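Local coordinates for protein probable dipeptidase (Pseudomonas aeruginosa, PDB 3B40) that probably hydrolyses dipeptides as a metal-dependent dipeptidase of the membrane dipeptidase (M19) family, which has a TIM-barrel-type fold, at residues V53-G58 with K370-I375; F25-T30 with G355-F360; A333-L338 with G364-W369; I29-D34 with K100-M105; G114-P119 with A132-M137. The protein carries 11 engineered substitutions. One frame throughout, in Å; residues are numbered along the deposited sequence.

Contact 1: residues V53-G58 with K370-I375; sequences VKAGRG and KDVSEI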
# COMPACT_ATOMS: atom_id res chain seq x y z
N VAL A 53 -3.23 -19.17 9.15
CA VAL A 53 -2.80 -19.41 10.53
C VAL A 53 -2.47 -18.11 11.29
O VAL A 53 -2.99 -17.87 12.39
CB VAL A 53 -1.59 -20.39 10.59
CG1 VAL A 53 -1.11 -20.59 12.05
CG2 VAL A 53 -1.96 -21.74 9.95
N LYS A 54 -1.61 -17.27 10.69
CA LYS A 54 -1.23 -16.01 11.34
C LYS A 54 -2.48 -15.13 11.51
O LYS A 54 -2.67 -14.54 12.56
CB LYS A 54 -0.15 -15.26 10.55
CG LYS A 54 1.22 -15.96 10.52
CD LYS A 54 2.21 -15.17 9.66
CE LYS A 54 3.59 -15.77 9.67
NZ LYS A 54 3.55 -17.05 8.91
N ALA A 55 -3.36 -15.11 10.51
CA ALA A 55 -4.55 -14.24 10.54
C ALA A 55 -5.56 -14.67 11.57
O ALA A 55 -6.17 -13.81 12.21
CB ALA A 55 -5.21 -14.14 9.14
N GLY A 56 -5.75 -15.99 11.71
CA GLY A 56 -6.61 -16.55 12.76
C GLY A 56 -6.11 -16.22 14.15
O GLY A 56 -6.90 -15.89 15.03
N ARG A 57 -4.80 -16.32 14.35
CA ARG A 57 -4.13 -16.01 15.61
C ARG A 57 -4.30 -14.54 15.99
O ARG A 57 -4.58 -14.22 17.15
CB ARG A 57 -2.63 -16.27 15.50
CG ARG A 57 -2.10 -17.38 16.39
CD ARG A 57 -0.58 -17.31 16.49
NE ARG A 57 0.09 -17.68 15.24
CZ ARG A 57 1.21 -17.09 14.79
NH1 ARG A 57 1.78 -16.10 15.45
NH2 ARG A 57 1.76 -17.50 13.66
N GLY A 58 -4.08 -13.65 15.03
CA GLY A 58 -4.20 -12.23 15.28
C GLY A 58 -5.63 -11.79 15.29
O GLY A 58 -5.93 -10.73 15.81
N LYS A 370 5.15 -7.53 13.03
CA LYS A 370 6.00 -8.09 12.01
C LYS A 370 5.24 -8.97 11.05
O LYS A 370 5.76 -9.35 10.00
CB LYS A 370 7.16 -8.84 12.65
CG LYS A 370 6.81 -10.20 13.26
CD LYS A 370 8.05 -10.82 13.89
CE LYS A 370 7.67 -11.79 14.98
NZ LYS A 370 7.29 -13.13 14.42
N ASP A 371 4.02 -9.32 11.43
CA ASP A 371 3.11 -10.04 10.54
C ASP A 371 1.66 -9.91 11.04
O ASP A 371 1.39 -9.26 12.07
CB ASP A 371 3.60 -11.51 10.34
CG ASP A 371 3.53 -12.34 11.62
OD1 ASP A 371 2.54 -12.21 12.40
OD2 ASP A 371 4.48 -13.12 11.86
N VAL A 372 0.71 -10.50 10.31
CA VAL A 372 -0.72 -10.25 10.57
C VAL A 372 -1.17 -10.81 11.91
O VAL A 372 -2.25 -10.44 12.39
CB VAL A 372 -1.68 -10.77 9.45
CG1 VAL A 372 -1.45 -9.98 8.16
CG2 VAL A 372 -1.50 -12.28 9.24
N SER A 373 -0.36 -11.69 12.50
CA SER A 373 -0.72 -12.33 13.76
C SER A 373 -0.53 -11.34 14.91
O SER A 373 -1.03 -11.57 16.03
CB SER A 373 0.10 -13.61 14.00
OG SER A 373 1.37 -13.31 14.53
N GLU A 374 0.17 -10.23 14.62
CA GLU A 374 0.56 -9.23 15.66
C GLU A 374 -0.27 -7.91 15.65
O GLU A 374 0.05 -6.92 16.35
CB GLU A 374 2.07 -8.96 15.57
CG GLU A 374 2.93 -10.11 16.09
CD GLU A 374 4.42 -9.81 16.22
OE1 GLU A 374 4.92 -8.78 15.72
OE2 GLU A 374 5.12 -10.64 16.85
N ILE A 375 -1.37 -7.90 14.91
CA ILE A 375 -2.22 -6.68 14.85
C ILE A 375 -2.67 -6.13 16.20
O ILE A 375 -2.83 -4.92 16.37
CB ILE A 375 -3.46 -6.87 13.91
CG1 ILE A 375 -4.44 -7.92 14.47
CG2 ILE A 375 -2.98 -7.24 12.49
CD1 ILE A 375 -5.90 -7.76 13.94
O HOH W 1 2.20 -14.17 17.11

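Contact 2: residues F25-T30 with G355-F360; sequences FDSRIT and GISSDF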
# COMPACT_ATOMS: atom_id res chain seq x y z
N PHE A 25 -9.04 -4.72 9.36
CA PHE A 25 -8.87 -4.71 7.92
C PHE A 25 -7.56 -4.02 7.62
O PHE A 25 -7.28 -2.97 8.18
CB PHE A 25 -10.03 -3.98 7.23
CG PHE A 25 -9.83 -3.79 5.74
CD1 PHE A 25 -9.80 -4.88 4.88
CD2 PHE A 25 -9.61 -2.52 5.22
CE1 PHE A 25 -9.61 -4.71 3.50
CE2 PHE A 25 -9.43 -2.33 3.82
CZ PHE A 25 -9.43 -3.43 2.98
N ASP A 26 -6.75 -4.65 6.77
CA ASP A 26 -5.44 -4.12 6.38
C ASP A 26 -5.52 -3.82 4.88
O ASP A 26 -5.65 -4.73 4.07
CB ASP A 26 -4.38 -5.17 6.70
CG ASP A 26 -2.95 -4.72 6.33
OD1 ASP A 26 -2.76 -3.82 5.48
OD2 ASP A 26 -2.00 -5.30 6.89
N SER A 27 -5.44 -2.53 4.52
CA SER A 27 -5.70 -2.10 3.16
C SER A 27 -4.55 -2.35 2.21
O SER A 27 -4.61 -1.94 1.06
CB SER A 27 -6.14 -0.62 3.11
OG SER A 27 -5.19 0.19 3.79
N ARG A 28 -3.47 -2.99 2.68
CA ARG A 28 -2.32 -3.22 1.79
C ARG A 28 -1.39 -4.38 2.21
O ARG A 28 -0.51 -4.23 3.04
CB ARG A 28 -1.54 -1.91 1.57
CG ARG A 28 -0.28 -2.06 0.74
CD ARG A 28 -0.61 -2.11 -0.74
NE ARG A 28 0.63 -2.13 -1.52
CZ ARG A 28 0.89 -3.01 -2.49
NH1 ARG A 28 -0.01 -3.95 -2.82
NH2 ARG A 28 2.06 -2.93 -3.12
N ILE A 29 -1.65 -5.54 1.62
CA ILE A 29 -0.78 -6.70 1.68
C ILE A 29 -0.54 -7.22 0.26
O ILE A 29 -1.45 -7.30 -0.57
CB ILE A 29 -1.34 -7.84 2.59
CG1 ILE A 29 -1.66 -7.29 3.98
CG2 ILE A 29 -0.36 -9.08 2.64
CD1 ILE A 29 -2.29 -8.29 4.95
N THR A 30 0.72 -7.49 -0.03
CA THR A 30 1.10 -7.96 -1.35
C THR A 30 0.91 -9.44 -1.41
O THR A 30 1.17 -10.16 -0.43
CB THR A 30 2.58 -7.58 -1.66
OG1 THR A 30 2.65 -6.18 -1.85
CG2 THR A 30 3.11 -8.29 -2.92
N GLY A 355 -7.18 5.21 8.80
CA GLY A 355 -7.16 3.74 8.88
C GLY A 355 -5.73 3.26 9.05
O GLY A 355 -4.86 4.06 9.38
N ILE A 356 -5.48 1.98 8.79
CA ILE A 356 -4.20 1.34 9.11
C ILE A 356 -3.88 0.38 7.99
O ILE A 356 -4.78 -0.25 7.44
CB ILE A 356 -4.26 0.53 10.48
CG1 ILE A 356 -4.76 1.43 11.63
CG2 ILE A 356 -2.87 -0.08 10.83
CD1 ILE A 356 -5.19 0.65 12.91
N SER A 357 -2.61 0.25 7.66
CA SER A 357 -2.17 -0.70 6.63
C SER A 357 -0.74 -1.09 6.96
O SER A 357 -0.08 -0.37 7.68
CB SER A 357 -2.27 -0.12 5.23
OG SER A 357 -1.43 0.99 5.04
N SER A 358 -0.29 -2.24 6.45
CA SER A 358 1.05 -2.76 6.76
C SER A 358 2.13 -2.62 5.69
O SER A 358 3.32 -2.36 6.01
CB SER A 358 0.94 -4.25 7.07
OG SER A 358 0.33 -4.96 6.01
N ASP A 359 1.71 -2.76 4.44
CA ASP A 359 2.62 -2.99 3.30
C ASP A 359 3.34 -4.33 3.49
O ASP A 359 4.44 -4.52 2.99
CB ASP A 359 3.63 -1.85 3.12
CG ASP A 359 3.76 -1.39 1.64
OD1 ASP A 359 3.32 -2.11 0.70
OD2 ASP A 359 4.34 -0.30 1.43
N PHE A 360 2.67 -5.26 4.17
CA PHE A 360 3.24 -6.58 4.37
C PHE A 360 3.58 -7.19 3.00
O PHE A 360 2.89 -6.95 2.02
CB PHE A 360 2.30 -7.51 5.19
CG PHE A 360 2.35 -7.28 6.71
CD1 PHE A 360 3.52 -6.88 7.36
CD2 PHE A 360 1.20 -7.47 7.48
CE1 PHE A 360 3.55 -6.67 8.74
CE2 PHE A 360 1.21 -7.27 8.85
CZ PHE A 360 2.39 -6.85 9.49
O HOH W 2 -8.12 -0.29 8.41
O HOH W 3 3.71 -0.77 -1.91
O HOH W 4 2.34 -4.63 0.30

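Contact 3: residues A333-L338 with G364-W369; sequences AGLKEL and GGVDGW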
# COMPACT_ATOMS: atom_id res chain seq x y z
N ALA A 333 12.01 1.26 12.62
CA ALA A 333 10.95 2.00 13.32
C ALA A 333 10.01 1.03 14.02
O ALA A 333 9.91 -0.13 13.62
CB ALA A 333 10.13 2.89 12.30
N GLY A 334 9.33 1.51 15.06
CA GLY A 334 8.47 0.64 15.86
C GLY A 334 7.03 1.10 15.93
O GLY A 334 6.59 1.96 15.17
N LEU A 335 6.29 0.54 16.88
CA LEU A 335 4.90 0.91 17.11
C LEU A 335 4.77 2.36 17.56
O LEU A 335 3.76 3.00 17.28
CB LEU A 335 4.22 -0.03 18.14
CG LEU A 335 3.98 -1.48 17.67
CD1 LEU A 335 3.63 -2.40 18.83
CD2 LEU A 335 2.94 -1.58 16.54
N LYS A 336 5.78 2.91 18.21
CA LYS A 336 5.71 4.30 18.64
C LYS A 336 5.51 5.21 17.43
O LYS A 336 4.61 6.04 17.41
CB LYS A 336 6.98 4.73 19.39
CG LYS A 336 7.01 6.26 19.75
CD LYS A 336 8.35 6.69 20.33
CE LYS A 336 8.34 8.20 20.71
NZ LYS A 336 8.08 9.06 19.48
N GLU A 337 6.36 5.03 16.42
CA GLU A 337 6.32 5.82 15.18
C GLU A 337 5.05 5.60 14.36
O GLU A 337 4.46 6.54 13.85
CB GLU A 337 7.55 5.49 14.33
CG GLU A 337 8.84 6.10 14.90
CD GLU A 337 9.59 5.22 15.87
OE1 GLU A 337 9.09 4.15 16.27
OE2 GLU A 337 10.72 5.62 16.24
N LEU A 338 4.63 4.34 14.25
CA LEU A 338 3.40 4.06 13.56
C LEU A 338 2.25 4.85 14.18
O LEU A 338 1.45 5.45 13.47
CB LEU A 338 3.09 2.56 13.55
CG LEU A 338 1.77 2.24 12.85
CD1 LEU A 338 1.67 2.82 11.42
CD2 LEU A 338 1.47 0.74 12.88
N GLY A 364 6.95 -3.82 4.43
CA GLY A 364 6.31 -3.23 5.57
C GLY A 364 6.36 -4.10 6.82
O GLY A 364 6.79 -5.26 6.78
N GLY A 365 5.86 -3.56 7.91
CA GLY A 365 6.00 -4.19 9.22
C GLY A 365 6.91 -3.29 10.01
O GLY A 365 7.90 -2.76 9.48
N VAL A 366 6.58 -3.10 11.28
CA VAL A 366 7.45 -2.33 12.17
C VAL A 366 7.87 -3.23 13.36
O VAL A 366 7.26 -4.28 13.60
CB VAL A 366 6.76 -1.03 12.69
CG1 VAL A 366 6.41 -0.06 11.53
CG2 VAL A 366 5.53 -1.36 13.53
N ASP A 367 8.87 -2.79 14.12
CA ASP A 367 9.22 -3.46 15.36
C ASP A 367 7.97 -3.53 16.24
O ASP A 367 7.40 -2.51 16.59
CB ASP A 367 10.37 -2.72 16.06
CG ASP A 367 10.87 -3.45 17.30
OD1 ASP A 367 10.70 -4.68 17.40
OD2 ASP A 367 11.45 -2.79 18.20
N GLY A 368 7.53 -4.74 16.56
CA GLY A 368 6.34 -4.95 17.39
C GLY A 368 5.13 -5.36 16.57
O GLY A 368 4.09 -5.74 17.12
N TRP A 369 5.26 -5.29 15.24
CA TRP A 369 4.21 -5.70 14.28
C TRP A 369 4.84 -6.24 13.02
O TRP A 369 5.01 -5.52 12.05
CB TRP A 369 3.26 -4.53 13.95
CG TRP A 369 2.07 -4.85 13.04
CD1 TRP A 369 1.38 -6.03 12.99
CD2 TRP A 369 1.43 -3.97 12.09
NE1 TRP A 369 0.36 -5.95 12.06
CE2 TRP A 369 0.36 -4.68 11.51
CE3 TRP A 369 1.66 -2.63 11.69
CZ2 TRP A 369 -0.49 -4.12 10.55
CZ3 TRP A 369 0.81 -2.07 10.75
CH2 TRP A 369 -0.25 -2.82 10.18

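Contact 4: residues I29-D34 with K100-M105; sequences ITVPLD and KILTGM. Engineered in segment 29-34: V31 (natural residue Ile), L33 (natural residue Pro).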
# COMPACT_ATOMS: atom_id res chain seq x y z
N ILE A 29 -1.65 -5.54 1.62
CA ILE A 29 -0.78 -6.70 1.68
C ILE A 29 -0.54 -7.22 0.26
O ILE A 29 -1.45 -7.30 -0.57
CB ILE A 29 -1.34 -7.84 2.59
CG1 ILE A 29 -1.66 -7.29 3.98
CG2 ILE A 29 -0.36 -9.08 2.64
CD1 ILE A 29 -2.29 -8.29 4.95
N THR A 30 0.72 -7.49 -0.03
CA THR A 30 1.10 -7.96 -1.35
C THR A 30 0.91 -9.44 -1.41
O THR A 30 1.17 -10.16 -0.43
CB THR A 30 2.58 -7.58 -1.66
OG1 THR A 30 2.65 -6.18 -1.85
CG2 THR A 30 3.11 -8.29 -2.92
N VAL A 31 0.45 -9.91 -2.57
CA VAL A 31 0.40 -11.35 -2.89
C VAL A 31 1.72 -11.76 -3.59
O VAL A 31 2.00 -11.29 -4.70
CB VAL A 31 -0.80 -11.67 -3.85
CG1 VAL A 31 -0.95 -13.20 -4.10
CG2 VAL A 31 -2.10 -11.05 -3.35
N PRO A 32 2.54 -12.63 -2.93
CA PRO A 32 3.77 -13.20 -3.52
C PRO A 32 3.38 -14.08 -4.69
O PRO A 32 2.39 -14.82 -4.62
CB PRO A 32 4.34 -14.06 -2.37
CG PRO A 32 3.69 -13.50 -1.11
CD PRO A 32 2.30 -13.16 -1.58
N LEU A 33 4.14 -14.01 -5.78
CA LEU A 33 3.78 -14.78 -6.97
C LEU A 33 3.74 -16.32 -6.75
O LEU A 33 3.13 -17.05 -7.51
CB LEU A 33 4.70 -14.42 -8.14
CG LEU A 33 4.41 -13.02 -8.66
CD1 LEU A 33 5.61 -12.42 -9.41
CD2 LEU A 33 3.15 -13.07 -9.53
N ASP A 34 4.41 -16.80 -5.71
CA ASP A 34 4.43 -18.23 -5.41
C ASP A 34 3.53 -18.59 -4.22
O ASP A 34 3.66 -19.66 -3.63
CB ASP A 34 5.88 -18.71 -5.18
CG ASP A 34 6.50 -18.12 -3.92
OD1 ASP A 34 5.86 -17.23 -3.30
OD2 ASP A 34 7.63 -18.54 -3.54
N LYS A 100 -5.35 -15.70 -10.17
CA LYS A 100 -5.54 -17.14 -10.01
C LYS A 100 -5.26 -17.58 -8.57
O LYS A 100 -5.92 -18.48 -8.06
CB LYS A 100 -4.66 -17.92 -10.97
CG LYS A 100 -5.27 -18.11 -12.36
CD LYS A 100 -4.23 -18.72 -13.31
CE LYS A 100 -3.84 -20.17 -12.90
NZ LYS A 100 -4.48 -21.23 -13.73
N ILE A 101 -4.28 -16.94 -7.92
CA ILE A 101 -4.00 -17.21 -6.50
C ILE A 101 -5.23 -16.93 -5.60
O ILE A 101 -5.62 -17.76 -4.74
CB ILE A 101 -2.76 -16.42 -6.00
CG1 ILE A 101 -1.48 -16.97 -6.65
CG2 ILE A 101 -2.63 -16.46 -4.42
CD1 ILE A 101 -0.19 -16.17 -6.28
N LEU A 102 -5.84 -15.77 -5.81
CA LEU A 102 -6.95 -15.28 -4.98
C LEU A 102 -8.21 -16.09 -5.16
O LEU A 102 -8.83 -16.52 -4.19
CB LEU A 102 -7.23 -13.79 -5.26
CG LEU A 102 -6.10 -12.81 -4.87
CD1 LEU A 102 -6.44 -11.39 -5.29
CD2 LEU A 102 -5.88 -12.86 -3.34
N THR A 103 -8.63 -16.30 -6.39
CA THR A 103 -9.82 -17.11 -6.62
C THR A 103 -9.53 -18.57 -6.25
O THR A 103 -10.43 -19.33 -5.86
CB THR A 103 -10.30 -17.01 -8.07
OG1 THR A 103 -9.25 -17.38 -8.95
CG2 THR A 103 -10.74 -15.57 -8.41
N GLY A 104 -8.26 -18.97 -6.37
CA GLY A 104 -7.87 -20.32 -6.02
C GLY A 104 -7.92 -20.58 -4.52
O GLY A 104 -8.17 -21.72 -4.11
N MET A 105 -7.69 -19.55 -3.69
CA MET A 105 -7.75 -19.64 -2.23
C MET A 105 -9.17 -19.91 -1.80
O MET A 105 -9.40 -20.71 -0.91
CB MET A 105 -7.25 -18.35 -1.52
CG MET A 105 -5.75 -18.04 -1.65
SD MET A 105 -5.22 -16.37 -1.09
CE MET A 105 -5.51 -16.54 0.66

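Contact 5: residues G114-P119 with A132-M137; sequences GIAYSP and AIVMSM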
# COMPACT_ATOMS: atom_id res chain seq x y z
N GLY A 114 -13.21 -15.97 1.78
CA GLY A 114 -14.02 -15.48 0.67
C GLY A 114 -13.52 -14.15 0.10
O GLY A 114 -12.72 -13.46 0.71
N ILE A 115 -14.06 -13.75 -1.05
CA ILE A 115 -13.80 -12.41 -1.59
C ILE A 115 -15.03 -11.54 -1.34
O ILE A 115 -16.15 -11.95 -1.65
CB ILE A 115 -13.41 -12.45 -3.09
CG1 ILE A 115 -12.13 -13.27 -3.27
CG2 ILE A 115 -13.17 -11.03 -3.64
CD1 ILE A 115 -11.80 -13.62 -4.76
N ALA A 116 -14.82 -10.37 -0.75
CA ALA A 116 -15.86 -9.37 -0.52
C ALA A 116 -16.02 -8.42 -1.71
O ALA A 116 -15.06 -7.77 -2.13
CB ALA A 116 -15.53 -8.59 0.73
N TYR A 117 -17.24 -8.35 -2.24
CA TYR A 117 -17.56 -7.46 -3.35
C TYR A 117 -18.23 -6.17 -2.89
O TYR A 117 -18.51 -5.30 -3.72
CB TYR A 117 -18.39 -8.19 -4.44
CG TYR A 117 -17.69 -9.44 -4.90
CD1 TYR A 117 -16.58 -9.36 -5.74
CD2 TYR A 117 -18.11 -10.70 -4.47
CE1 TYR A 117 -15.91 -10.51 -6.14
CE2 TYR A 117 -17.43 -11.86 -4.88
CZ TYR A 117 -16.34 -11.74 -5.72
OH TYR A 117 -15.65 -12.85 -6.15
N SER A 118 -18.41 -6.03 -1.57
CA SER A 118 -19.00 -4.83 -0.97
C SER A 118 -18.71 -4.82 0.55
O SER A 118 -18.33 -5.85 1.12
CB SER A 118 -20.52 -4.84 -1.18
OG SER A 118 -21.09 -5.96 -0.53
N PRO A 119 -18.90 -3.67 1.21
CA PRO A 119 -18.72 -3.69 2.67
C PRO A 119 -19.69 -4.67 3.35
O PRO A 119 -19.32 -5.30 4.35
CB PRO A 119 -18.95 -2.23 3.07
CG PRO A 119 -19.56 -1.56 1.89
CD PRO A 119 -19.24 -2.33 0.69
N ALA A 132 -11.75 -12.32 4.86
CA ALA A 132 -12.36 -11.55 3.77
C ALA A 132 -11.32 -10.83 2.92
O ALA A 132 -10.67 -9.85 3.35
CB ALA A 132 -13.39 -10.59 4.31
N ILE A 133 -11.13 -11.34 1.72
CA ILE A 133 -10.25 -10.69 0.74
C ILE A 133 -10.99 -9.57 0.05
O ILE A 133 -12.11 -9.77 -0.45
CB ILE A 133 -9.77 -11.69 -0.32
CG1 ILE A 133 -8.80 -12.70 0.31
CG2 ILE A 133 -9.13 -10.96 -1.54
CD1 ILE A 133 -8.50 -13.89 -0.61
N VAL A 134 -10.38 -8.38 0.02
CA VAL A 134 -10.85 -7.32 -0.84
C VAL A 134 -9.87 -7.28 -2.02
O VAL A 134 -8.66 -7.13 -1.82
CB VAL A 134 -10.91 -5.95 -0.10
CG1 VAL A 134 -11.16 -4.81 -1.10
CG2 VAL A 134 -11.98 -5.99 0.99
N MET A 135 -10.38 -7.53 -3.22
CA MET A 135 -9.53 -7.67 -4.39
C MET A 135 -9.26 -6.26 -4.84
O MET A 135 -10.18 -5.53 -5.20
CB MET A 135 -10.24 -8.39 -5.53
CG MET A 135 -9.33 -8.60 -6.77
SD MET A 135 -10.05 -9.64 -8.12
CE MET A 135 -10.16 -11.21 -7.23
N SER A 136 -7.99 -5.86 -4.80
CA SER A 136 -7.63 -4.51 -5.25
C SER A 136 -6.75 -4.66 -6.47
O SER A 136 -6.51 -5.78 -6.92
CB SER A 136 -6.95 -3.72 -4.13
OG SER A 136 -5.85 -4.45 -3.59
N MET A 137 -6.31 -3.54 -7.04
CA MET A 137 -5.45 -3.53 -8.21
C MET A 137 -4.58 -2.30 -7.99
O MET A 137 -5.10 -1.25 -7.59
CB MET A 137 -6.30 -3.40 -9.50
CG MET A 137 -5.53 -3.42 -10.81
SD MET A 137 -6.41 -4.01 -12.28
CE MET A 137 -7.42 -2.62 -12.62
O HOH W 5 -13.17 -7.37 -4.00

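Contact 1: residues V53-G58 with K370-I375
R57 and S373 meet flat group against methylene: CB of S373 sits 3.3 Å above one face of the R57 guanidinium, offset toward its rim. The R57 chain bends at its third torsion (chi3 -71°), which turns the guanidinium across the serine. NH1 of R57 comes within 3.0 Å of OG of S373, but the angle is too poor for a hydrogen bond. A water in the guanidinium plane mediates instead, giving a proton to S373 OG at 2.8 Å and accepting weakly from R57 NH1. The hydroxyl in turn donates to the syn lone pair of OD1 of D371, while the backbone N of S373 reaches the same oxygen on its anti side, closing an Asx turn. Two donors thus grip OD1 and fix the rotation of the carboxylate. K54 crosses D371 at about a right angle, its CE passing 3.6 Å from D371 OD2; the ammonium runs on to salt bridges with D51 and D45, and D45 also pairs with R57. Closer to the backbone, CG2 of V372 nestles 3.5 Å from CB of K54, and the K54 carbonyl O lies 3.2 Å from CA of S373 in a CH...O contact. At the helix end, G58 O is buried without a polar partner and faces CG1 of I375 at 3.5 Å. The pairing joins the short helix 52-58 to the loop between strand 354-357 and helix 375-385, where V372 also packs on L60 and F360, and I375 packs on S24 and W369.

Contact 2: residues F25-T30 with G355-F360
Between F25-T30 and G355-F360 the first and last strands of the TIM-barrel-type sheet lie side by side, joined by side chains, waters and a few backbone bonds, without regular strand pairing. F25 O accepts from a water at 2.8 Å that also takes a weak bond from I356 N. D26 takes two of the four hydrogen bonds between the segments: with its CG anti to the backbone N (chi1 180°), the carboxylate swings across to S358. OD1 takes the backbone N of S358 at 3.1 Å and, from the opposite face of its plane, the N of R28 in an Asx turn, while OD2 receives the S358 hydroxyl on its syn lone pair at 2.5 Å. S27 lays OG 3.3 Å from CB of S357; both serine hydroxyls bond to the carbonyl O of S233. R28 then meets D359 in a salt bridge, NE to OD1 3.5 Å, with guanidinium and carboxylate planes 53° apart. I29 lies alongside F360, CG2 to CB 4.0 Å. At T30 the backbone N gives a nearly straight bond to F360 O (3.0 Å, 173°). Another water accepts from T30 OG1 and donates to F360 O and, at 2.7 Å, to D359 OD1.

Contact 3: residues A333-L338 with G364-W369
G334 and D367 form a single backbone bridge: D367 N donates to A333 O at 2.9 Å, in the carbonyl plane, and L335 N returns a weak bond to D367 O at 3.3 Å. The second segment is bent by a type II beta turn from V366 to W369. Its glycine, G368, takes a positive phi, and its carbonyl O lies near CD1 of L335. The other branch of that leucine, CD2, enters between CG2 of V366 at 4.0 Å and CB of W369 at 3.9 Å, crossing each side chain at about a right angle. One turn further along the helix, L338 sets CD2 against the benzo part of the W369 indole, 3.6 Å from CE3. The indole is directed there by a CG anti to the backbone N (chi1 -176°), and it also meets F360 edge-to-face. V366 leans its CB on the carbonyl O of A333 at 3.4 Å. Within the helical segment, G334 N donates to OE1 of E337 from above the carboxylate plane, and the other carboxylate oxygen is in a salt bridge with R272. With G334 at the N-cap, this is the side-chain-to-backbone half of a capping box, here at the start of helix 335-349 with a beta turn set against it.

Contact 4: residues I29-D34 with K100-M105
The loop that leaves barrel strand 25-29 is packed here on helix 87-108, and V31 meets I101 in a purely apolar and van der Waals contact with no hydrogen bond between the segments. V31 is an engineered residue, isoleucine in the natural sequence. As deposited, it and I101 reach toward each other tip to tip: CG1 of V31 lies 3.7 Å from CG2 of I101 and 3.8 Å from its CD1. With CG1 anti to the backbone N (chi1 -175°), that branch faces I101, and CG2, anti to the carbonyl carbon, is turned to L102; the two side chains lie at a slant, CG2 of V31 to CD2 of L102 4.2 Å. I101 is in extended form beyond CG1 (chi2 176°), which carries its terminal methyl past the valine to the loop backbone. There I101 CD1 lies 3.4 Å from P32 O and 3.6 Å from L33 O. L33, engineered from proline, directs its CB away from the helical segment and rests on I97 and R98, one turn earlier. The backbones stay well apart, the nearest CA pair being L33 and I101 at 8.2 Å, so the gap is bridged by side chains of the helix meeting V31 and the loop carbonyls. A polar tie to the same helix comes from R98, whose NE donates to V31 O. Further round, V31 and L102 both pack on L65 of strand 62-68, L102 and M105 lean on I133 of strand 131-138, and I101 touches F35, so that loop, helix 87-108 and sheet meet round L65.

Contact 5: residues G114-P119 with A132-M137
The carbonyl carbon of I115 lies 4.3 Å above one face of the Y117 ring, offset toward the rim; the side chain of I115 packs across on I133 and M135. The two strands pair in parallel. I133 bonds to the residues before and after I115: its N donates to G114 O at 2.8 Å, and its O accepts from A116 N at 2.8 Å, both bonds running nearly in line with the acceptor carbonyl. The same I133 O also has CA of I115 at 3.3 Å in a CH...O contact. On the face carrying I115 and I133, their side chains cross at a slant, CG1 of I115 to CB of I133 4.1 Å, and CD1 of I115 reaches CE of M135 at 3.8 Å. The methionine chain runs straight from the backbone and bends only at its last torsion (chi3 -65°), bringing the methyl round to the isoleucine. This face is covered by helix 87-108, through V106, L102 and Y99. Where the direct pairing stops, a water extends it, donating to A116 O at 2.7 Å and accepting from M135 N. Just beyond, S118 is the N-cap of the following helix, its OG bonded to the N of D121. Helix 119-127 completes a beta-alpha-beta unit in which short strand 113-115 is added beside barrel strand 131-138 as a side branch of the TIM-barrel-type sheet.

In the fold
Contact 2 is the hub, its centre about 6 Å from that of the chain. F360 CZ lies 3.4 Å from CA of D371 in contact 1 and 3.4 Å from NE1 of W369 in contact 3, which adds a probable hydrogen bond from G364 N to D359 O (3.0 Å). Contact 4 starts from the same stretch as contact 2, sharing I29 and T30. Contacts 4 and 5 adjoin through L102 CD2 and I133 CD1 at 3.9 Å, and F25 CE1 meets V134 CG2 at 3.7 Å between contacts 2 and 5. Calcium-binding D89 and H93 share helix 87-108 with contact 4, whose L33 side chain lies about 14 Å from a bound calcium ion; no segment holds a metal ligand.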